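Local structure of alpha-fucosidase (Bifidobacterium bifidum, 2EAB) at residues K640-E652 and I692-S706. The protein probably hydrolyses alpha-1,2-fucosidic linkages, releasing L-fucose from glycans, and this chain is the catalytic part of a longer protein. Numbering follows the deposited sequence.
Sequences KPIEVGDSGQIKE and ITIDNSEYMDAAKTS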
ATOM      1  N   LYS A 640     -10.192  20.049  18.110  1.00  9.14           N
ATOM      2  CA  LYS A 640     -11.222  19.272  18.812  1.00 10.03           C
ATOM      3  C   LYS A 640     -11.912  18.303  17.846  1.00  9.15           C
ATOM      4  O   LYS A 640     -13.133  18.354  17.653  1.00  9.16           O
ATOM      5  CB  LYS A 640     -12.233  20.204  19.490  1.00 10.06           C
ATOM      6  CG  LYS A 640     -11.650  20.987  20.665  1.00 12.25           C
ATOM      7  CD  LYS A 640     -12.613  22.043  21.204  1.00 13.39           C
ATOM      8  CE  LYS A 640     -13.974  21.485  21.588  1.00 17.75           C
ATOM      9  NZ  LYS A 640     -14.972  22.591  21.742  1.00 19.83           N
ATOM     10  N   PRO A 641     -11.125  17.407  17.226  1.00  8.82           N
ATOM     11  CA  PRO A 641     -11.652  16.632  16.103  1.00  8.68           C
ATOM     12  C   PRO A 641     -12.775  15.652  16.440  1.00  8.70           C
ATOM     13  O   PRO A 641     -13.626  15.381  15.580  1.00  8.73           O
ATOM     14  CB  PRO A 641     -10.420  15.878  15.591  1.00  8.65           C
ATOM     15  CG  PRO A 641      -9.501  15.811  16.764  1.00  9.64           C
ATOM     16  CD  PRO A 641      -9.711  17.079  17.506  1.00  9.02           C
ATOM     17  N   ILE A 642     -12.772  15.126  17.662  1.00  8.98           N
ATOM     18  CA  ILE A 642     -13.752  14.115  18.052  1.00  9.50           C
ATOM     19  C   ILE A 642     -14.852  14.679  18.934  1.00 10.13           C
ATOM     20  O   ILE A 642     -14.581  15.289  19.972  1.00 10.47           O
ATOM     21  CB  ILE A 642     -13.100  12.913  18.790  1.00  9.56           C
ATOM     22  CG1 ILE A 642     -12.013  12.258  17.932  1.00  9.94           C
ATOM     23  CG2 ILE A 642     -14.163  11.893  19.231  1.00  9.50           C
ATOM     24  CD1 ILE A 642     -12.474  11.750  16.560  1.00 10.45           C
ATOM     25  N   GLU A 643     -16.093  14.453  18.513  1.00 10.44           N
ATOM     26  CA  GLU A 643     -17.263  14.710  19.344  1.00 11.36           C
ATOM     27  C   GLU A 643     -18.161  13.490  19.305  1.00 11.04           C
ATOM     28  O   GLU A 643     -18.405  12.922  18.235  1.00 11.18           O
ATOM     29  CB  GLU A 643     -18.039  15.929  18.850  1.00 12.17           C
ATOM     30  CG  GLU A 643     -17.369  17.246  19.155  1.00 14.41           C
ATOM     31  CD  GLU A 643     -18.298  18.437  19.023  1.00 16.24           C
ATOM     32  OE1 GLU A 643     -19.444  18.280  18.538  1.00 17.69           O
ATOM     33  OE2 GLU A 643     -17.868  19.540  19.399  1.00 17.53           O
ATOM     34  N   VAL A 644     -18.647  13.087  20.474  1.00 11.11           N
ATOM     35  CA  VAL A 644     -19.608  12.000  20.576  1.00 11.12           C
ATOM     36  C   VAL A 644     -21.012  12.591  20.487  1.00 10.96           C
ATOM     37  O   VAL A 644     -21.344  13.535  21.209  1.00 11.57           O
ATOM     38  CB  VAL A 644     -19.428  11.200  21.888  1.00 11.07           C
ATOM     39  CG1 VAL A 644     -20.458  10.085  21.990  1.00 11.22           C
ATOM     40  CG2 VAL A 644     -18.015  10.627  21.973  1.00 11.19           C
ATOM     41  N   GLY A 645     -21.819  12.047  19.582  1.00 10.56           N
ATOM     42  CA  GLY A 645     -23.164  12.554  19.331  1.00 10.75           C
ATOM     43  C   GLY A 645     -24.257  11.920  20.167  1.00 10.88           C
ATOM     44  O   GLY A 645     -23.990  11.143  21.093  1.00 10.97           O
ATOM     45  N   ASP A 646     -25.497  12.245  19.810  1.00 11.00           N
ATOM     46  CA  ASP A 646     -26.663  11.876  20.610  1.00 11.66           C
ATOM     47  C   ASP A 646     -27.058  10.405  20.484  1.00 11.52           C
ATOM     48  O   ASP A 646     -27.910   9.923  21.238  1.00 12.41           O
ATOM     49  CB  ASP A 646     -27.839  12.800  20.280  1.00 12.22           C
ATOM     50  CG  ASP A 646     -27.521  14.258  20.567  1.00 14.51           C
ATOM     51  OD1 ASP A 646     -27.188  14.581  21.729  1.00 17.48           O
ATOM     52  OD2 ASP A 646     -27.593  15.081  19.633  1.00 17.40           O
ATOM     53  N   SER A 647     -26.429   9.694  19.549  1.00 11.31           N
ATOM     54  CA  SER A 647     -26.623   8.256  19.406  1.00 11.09           C
ATOM     55  C   SER A 647     -25.429   7.489  19.978  1.00 10.55           C
ATOM     56  O   SER A 647     -25.312   6.279  19.782  1.00 10.82           O
ATOM     57  CB  SER A 647     -26.839   7.880  17.937  1.00 11.11           C
ATOM     58  OG  SER A 647     -27.857   8.671  17.343  1.00 11.64           O
ATOM     59  N   GLY A 648     -24.553   8.201  20.686  1.00 10.24           N
ATOM     60  CA  GLY A 648     -23.320   7.615  21.219  1.00  9.92           C
ATOM     61  C   GLY A 648     -22.279   7.317  20.149  1.00  9.65           C
ATOM     62  O   GLY A 648     -21.382   6.501  20.365  1.00  9.84           O
ATOM     63  N   GLN A 649     -22.408   7.987  19.005  1.00  9.24           N
ATOM     64  CA  GLN A 649     -21.559   7.768  17.836  1.00  8.51           C
ATOM     65  C   GLN A 649     -20.463   8.827  17.735  1.00  8.04           C
ATOM     66  O   GLN A 649     -20.603   9.922  18.271  1.00  8.27           O
ATOM     67  CB  GLN A 649     -22.429   7.793  16.569  1.00  8.86           C
ATOM     68  CG  GLN A 649     -22.716   9.197  15.959  1.00  9.06           C
ATOM     69  CD  GLN A 649     -23.728  10.055  16.727  1.00  9.50           C
ATOM     70  OE1 GLN A 649     -24.121   9.749  17.857  1.00  9.37           O
ATOM     71  NE2 GLN A 649     -24.149  11.145  16.100  1.00  9.64           N
ATOM     72  N   ILE A 650     -19.377   8.504  17.032  1.00  7.70           N
ATOM     73  CA  ILE A 650     -18.424   9.530  16.610  1.00  7.51           C
ATOM     74  C   ILE A 650     -19.102  10.365  15.524  1.00  6.93           C
ATOM     75  O   ILE A 650     -19.514   9.822  14.496  1.00  7.35           O
ATOM     76  CB  ILE A 650     -17.129   8.909  16.025  1.00  7.50           C
ATOM     77  CG1 ILE A 650     -16.436   7.985  17.039  1.00  8.29           C
ATOM     78  CG2 ILE A 650     -16.188   9.999  15.509  1.00  7.83           C
ATOM     79  CD1 ILE A 650     -15.780   8.684  18.224  1.00  9.26           C
ATOM     80  N   LYS A 651     -19.238  11.667  15.750  1.00  7.10           N
ATOM     81  CA  LYS A 651     -19.840  12.534  14.734  1.00  7.37           C
ATOM     82  C   LYS A 651     -18.983  12.559  13.474  1.00  7.13           C
ATOM     83  O   LYS A 651     -17.750  12.611  13.552  1.00  7.32           O
ATOM     84  CB  LYS A 651     -20.006  13.959  15.248  1.00  7.60           C
ATOM     85  CG  LYS A 651     -21.038  14.127  16.345  1.00  8.21           C
ATOM     86  CD  LYS A 651     -21.209  15.589  16.708  1.00  9.89           C
ATOM     87  CE  LYS A 651     -22.072  15.740  17.952  1.00 10.41           C
ATOM     88  NZ  LYS A 651     -22.354  17.162  18.261  1.00 13.26           N
ATOM     89  N   GLU A 652     -19.641  12.533  12.318  1.00  7.11           N
ATOM     90  CA  GLU A 652     -18.958  12.653  11.035  1.00  7.04           C
ATOM     91  C   GLU A 652     -18.874  14.128  10.607  1.00  6.82           C
ATOM     92  O   GLU A 652     -17.904  14.532   9.952  1.00  7.05           O
ATOM     93  CB  GLU A 652     -19.641  11.766   9.984  1.00  7.16           C
ATOM     94  CG  GLU A 652     -18.976  11.804   8.606  1.00  7.07           C
ATOM     95  CD  GLU A 652     -19.317  10.626   7.702  1.00  7.39           C
ATOM     96  OE1 GLU A 652     -20.147   9.767   8.075  1.00  7.72           O
ATOM     97  OE2 GLU A 652     -18.748  10.569   6.591  1.00  7.99           O
ATOM     98  N   ILE A 692      -8.293   7.853  18.667  1.00  7.54           N
ATOM     99  CA  ILE A 692      -9.259   6.972  19.308  1.00  7.57           C
ATOM    100  C   ILE A 692      -8.544   5.658  19.575  1.00  7.06           C
ATOM    101  O   ILE A 692      -8.204   4.924  18.643  1.00  7.20           O
ATOM    102  CB  ILE A 692     -10.507   6.723  18.421  1.00  7.52           C
ATOM    103  CG1 ILE A 692     -11.206   8.043  18.067  1.00  7.67           C
ATOM    104  CG2 ILE A 692     -11.463   5.753  19.107  1.00  8.27           C
ATOM    105  CD1 ILE A 692     -12.253   7.917  16.956  1.00  8.29           C
ATOM    106  N   THR A 693      -8.291   5.377  20.851  1.00  6.91           N
ATOM    107  CA  THR A 693      -7.558   4.181  21.238  1.00  7.42           C
ATOM    108  C   THR A 693      -8.235   3.460  22.391  1.00  7.60           C
ATOM    109  O   THR A 693      -9.120   4.007  23.062  1.00  7.79           O
ATOM    110  CB  THR A 693      -6.123   4.501  21.693  1.00  7.34           C
ATOM    111  OG1 THR A 693      -6.167   5.096  22.995  1.00  7.56           O
ATOM    112  CG2 THR A 693      -5.395   5.435  20.719  1.00  8.13           C
ATOM    113  N   ILE A 694      -7.788   2.230  22.613  1.00  7.74           N
ATOM    114  CA  ILE A 694      -8.284   1.388  23.691  1.00  8.35           C
ATOM    115  C   ILE A 694      -8.124   2.055  25.070  1.00  8.39           C
ATOM    116  O   ILE A 694      -8.860   1.732  26.008  1.00  9.19           O
ATOM    117  CB  ILE A 694      -7.608  -0.018  23.628  1.00  8.48           C
ATOM    118  CG1 ILE A 694      -8.372  -1.054  24.463  1.00  9.51           C
ATOM    119  CG2 ILE A 694      -6.118   0.050  23.997  1.00  8.99           C
ATOM    120  CD1 ILE A 694      -9.730  -1.436  23.899  1.00 11.64           C
ATOM    121  N   ASP A 695      -7.190   2.997  25.179  1.00  8.38           N
ATOM    122  CA  ASP A 695      -6.939   3.700  26.438  1.00  8.73           C
ATOM    123  C   ASP A 695      -7.929   4.824  26.733  1.00  9.37           C
ATOM    124  O   ASP A 695      -7.861   5.448  27.791  1.00 10.28           O
ATOM    125  CB  ASP A 695      -5.505   4.215  26.463  1.00  8.41           C
ATOM    126  CG  ASP A 695      -4.506   3.092  26.434  1.00  7.57           C
ATOM    127  OD1 ASP A 695      -4.151   2.599  27.525  1.00  7.54           O
ATOM    128  OD2 ASP A 695      -4.135   2.656  25.319  1.00  7.72           O
ATOM    129  N   ASN A 696      -8.839   5.081  25.798  1.00 10.04           N
ATOM    130  CA  ASN A 696      -9.869   6.092  25.987  1.00 10.85           C
ATOM    131  C   ASN A 696     -11.230   5.468  25.731  1.00 10.83           C
ATOM    132  O   ASN A 696     -11.714   5.452  24.597  1.00 10.49           O
ATOM    133  CB  ASN A 696      -9.610   7.280  25.054  1.00 11.46           C
ATOM    134  CG  ASN A 696     -10.618   8.411  25.218  1.00 12.63           C
ATOM    135  OD1 ASN A 696     -11.698   8.237  25.784  1.00 14.30           O
ATOM    136  ND2 ASN A 696     -10.267   9.579  24.699  1.00 13.99           N
ATOM    137  N   SER A 697     -11.843   4.952  26.791  1.00 11.71           N
ATOM    138  CA  SER A 697     -13.105   4.231  26.668  1.00 12.31           C
ATOM    139  C   SER A 697     -14.248   5.078  26.125  1.00 12.19           C
ATOM    140  O   SER A 697     -15.084   4.567  25.382  1.00 12.18           O
ATOM    141  CB  SER A 697     -13.503   3.601  27.996  1.00 12.94           C
ATOM    142  OG  SER A 697     -12.640   2.523  28.291  1.00 14.75           O
ATOM    143  N   GLU A 698     -14.288   6.358  26.490  1.00 12.20           N
ATOM    144  CA  GLU A 698     -15.341   7.243  25.990  1.00 13.04           C
ATOM    145  C   GLU A 698     -15.330   7.273  24.460  1.00 11.72           C
ATOM    146  O   GLU A 698     -16.361   7.064  23.810  1.00 11.95           O
ATOM    147  CB  GLU A 698     -15.196   8.661  26.552  1.00 13.17           C
ATOM    148  CG  GLU A 698     -16.342   9.592  26.140  1.00 15.51           C
ATOM    149  CD  GLU A 698     -16.080  11.063  26.428  1.00 15.92           C
ATOM    150  OE1 GLU A 698     -14.904  11.480  26.524  1.00 19.25           O
ATOM    151  OE2 GLU A 698     -17.070  11.817  26.547  1.00 20.12           O
ATOM    152  N   TYR A 699     -14.152   7.518  23.894  1.00 10.62           N
ATOM    153  CA  TYR A 699     -13.998   7.582  22.445  1.00  9.94           C
ATOM    154  C   TYR A 699     -14.121   6.203  21.800  1.00  9.23           C
ATOM    155  O   TYR A 699     -14.774   6.062  20.761  1.00  8.96           O
ATOM    156  CB  TYR A 699     -12.654   8.215  22.079  1.00 10.66           C
ATOM    157  CG  TYR A 699     -12.585   9.729  22.187  1.00 11.28           C
ATOM    158  CD1 TYR A 699     -13.599  10.472  22.798  1.00 12.10           C
ATOM    159  CD2 TYR A 699     -11.480  10.415  21.689  1.00 11.94           C
ATOM    160  CE1 TYR A 699     -13.514  11.859  22.897  1.00 13.16           C
ATOM    161  CE2 TYR A 699     -11.385  11.798  21.786  1.00 12.99           C
ATOM    162  CZ  TYR A 699     -12.403  12.513  22.386  1.00 12.58           C
ATOM    163  OH  TYR A 699     -12.303  13.883  22.471  1.00 13.66           O
ATOM    164  N   MET A 700     -13.497   5.190  22.401  1.00  8.86           N
ATOM    165  CA  MET A 700     -13.549   3.841  21.835  1.00  8.89           C
ATOM    166  C   MET A 700     -14.971   3.269  21.808  1.00  8.94           C
ATOM    167  O   MET A 700     -15.374   2.653  20.817  1.00  8.69           O
ATOM    168  CB  MET A 700     -12.591   2.882  22.548  1.00  8.92           C
ATOM    169  CG  MET A 700     -12.513   1.496  21.901  1.00  8.88           C
ATOM    170  SD  MET A 700     -12.037   1.537  20.152  1.00  8.52           S
ATOM    171  CE  MET A 700     -10.288   1.867  20.327  1.00  9.31           C
ATOM    172  N   ASP A 701     -15.736   3.469  22.882  1.00  9.25           N
ATOM    173  CA  ASP A 701     -17.127   3.012  22.913  1.00  9.71           C
ATOM    174  C   ASP A 701     -17.928   3.653  21.784  1.00  9.40           C
ATOM    175  O   ASP A 701     -18.743   2.993  21.135  1.00  9.51           O
ATOM    176  CB  ASP A 701     -17.790   3.331  24.257  1.00 10.36           C
ATOM    177  CG  ASP A 701     -17.289   2.451  25.393  1.00 12.45           C
ATOM    178  OD1 ASP A 701     -16.571   1.461  25.141  1.00 14.57           O
ATOM    179  OD2 ASP A 701     -17.629   2.760  26.555  1.00 15.35           O
ATOM    180  N   ALA A 702     -17.684   4.939  21.557  1.00  8.99           N
ATOM    181  CA  ALA A 702     -18.351   5.674  20.486  1.00  8.77           C
ATOM    182  C   ALA A 702     -17.927   5.177  19.102  1.00  8.58           C
ATOM    183  O   ALA A 702     -18.759   5.065  18.190  1.00  8.55           O
ATOM    184  CB  ALA A 702     -18.097   7.159  20.628  1.00  8.99           C
ATOM    185  N   ALA A 703     -16.639   4.870  18.949  1.00  8.25           N
ATOM    186  CA  ALA A 703     -16.134   4.341  17.687  1.00  8.23           C
ATOM    187  C   ALA A 703     -16.720   2.964  17.394  1.00  8.18           C
ATOM    188  O   ALA A 703     -17.085   2.671  16.254  1.00  7.93           O
ATOM    189  CB  ALA A 703     -14.614   4.304  17.687  1.00  8.69           C
ATOM    190  N   LYS A 704     -16.826   2.132  18.428  1.00  8.53           N
ATOM    191  CA  LYS A 704     -17.459   0.824  18.281  1.00  8.99           C
ATOM    192  C   LYS A 704     -18.926   0.965  17.851  1.00  8.75           C
ATOM    193  O   LYS A 704     -19.398   0.214  16.999  1.00  9.28           O
ATOM    194  CB  LYS A 704     -17.345   0.017  19.577  1.00  9.20           C
ATOM    195  CG  LYS A 704     -15.945  -0.503  19.901  1.00 11.43           C
ATOM    196  CD  LYS A 704     -15.979  -1.213  21.254  1.00 14.59           C
ATOM    197  CE  LYS A 704     -14.618  -1.670  21.742  1.00 15.98           C
ATOM    198  NZ  LYS A 704     -14.729  -2.293  23.094  1.00 18.17           N
ATOM    199  N   THR A 705     -19.628   1.937  18.429  1.00  8.58           N
ATOM    200  CA  THR A 705     -21.011   2.224  18.043  1.00  9.02           C
ATOM    201  C   THR A 705     -21.084   2.643  16.573  1.00  8.63           C
ATOM    202  O   THR A 705     -21.906   2.129  15.814  1.00  8.80           O
ATOM    203  CB  THR A 705     -21.619   3.289  18.962  1.00  9.14           C
ATOM    204  OG1 THR A 705     -21.708   2.748  20.284  1.00 10.59           O
ATOM    205  CG2 THR A 705     -23.014   3.704  18.502  1.00 10.12           C
ATOM    206  N   SER A 706     -20.196   3.553  16.171  1.00  8.23           N
ATOM    207  CA  SER A 706     -20.111   3.972  14.772  1.00  7.84           C
ATOM    208  C   SER A 706     -19.847   2.798  13.836  1.00  7.88           C
ATOM    209  O   SER A 706     -20.494   2.677  12.790  1.00  7.97           O
ATOM    210  CB  SER A 706     -19.026   5.032  14.595  1.00  7.99           C
ATOM    211  OG  SER A 706     -19.425   6.262  15.166  1.00  8.31           O
TER
HETATM  212  O   HOH W   1     -11.290  15.636  20.160  1.00 16.08           O
HETATM  213  O   HOH W   2     -14.944  15.288  22.994  1.00 28.51           O
HETATM  214  O   HOH W   3     -22.740   4.312  22.250  1.00 43.90           O
HETATM  215  O   HOH W   4     -20.861   7.162  13.040  1.00  7.67           O
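I642, V644 and I650 pack against Y699, A702 and I692, joining the hairpin-like loop 640-652 to the helix that starts at S697, with N696 as its N-cap. The loop closes through backbone bonds from K651 N to E643 O and G645 N to Q649 O, with a type I turn at 645-648. Both segments lie in the glycoside hydrolase family 95 catalytic domain, an (alpha/alpha)6 barrel fold.

The tight part is mainly apolar. I642 CG2 makes a CH-pi contact over the centre of the Y699 ring, 3.6 Å from the centroid and 7° off its normal. I642 CG2 is trans to the backbone N, while CG1 lies beside that N (chi1 -57°) and carries CD1 to I692. I692 CD1 also meets I650 CD1 at 3.8 Å. The same I650 methyl lies 3.7 Å from A702 CB. V644 CG2 touches A702 CB from the more open side. N696 caps the helix by accepting from Y699 N, and its ND2 sits over the opposite face of the Y699 ring. The ring is thus held between I642 and the cap. With an alanine at Y699, I642 and N696 would probably face a gap and two bridging waters would lose their hydroxyl partner. The backbones also come close at the turn, where G648 O receives a CA-H...O contact from A702 CA at 3.1 Å. T705 CG2 rests against S647 O and G648 O.

Water fills the looser borders. Waters 1 and 2 link Y699 OH to I642 N and I642 O, respectively. Water 3 joins G648 O to T705 OG1.

One direct hydrogen bond crosses the contact: I650 N donates to S706 OG at 2.9 Å, bent to 139°, and that hydroxyl also bonds water 4 at 2.7 Å.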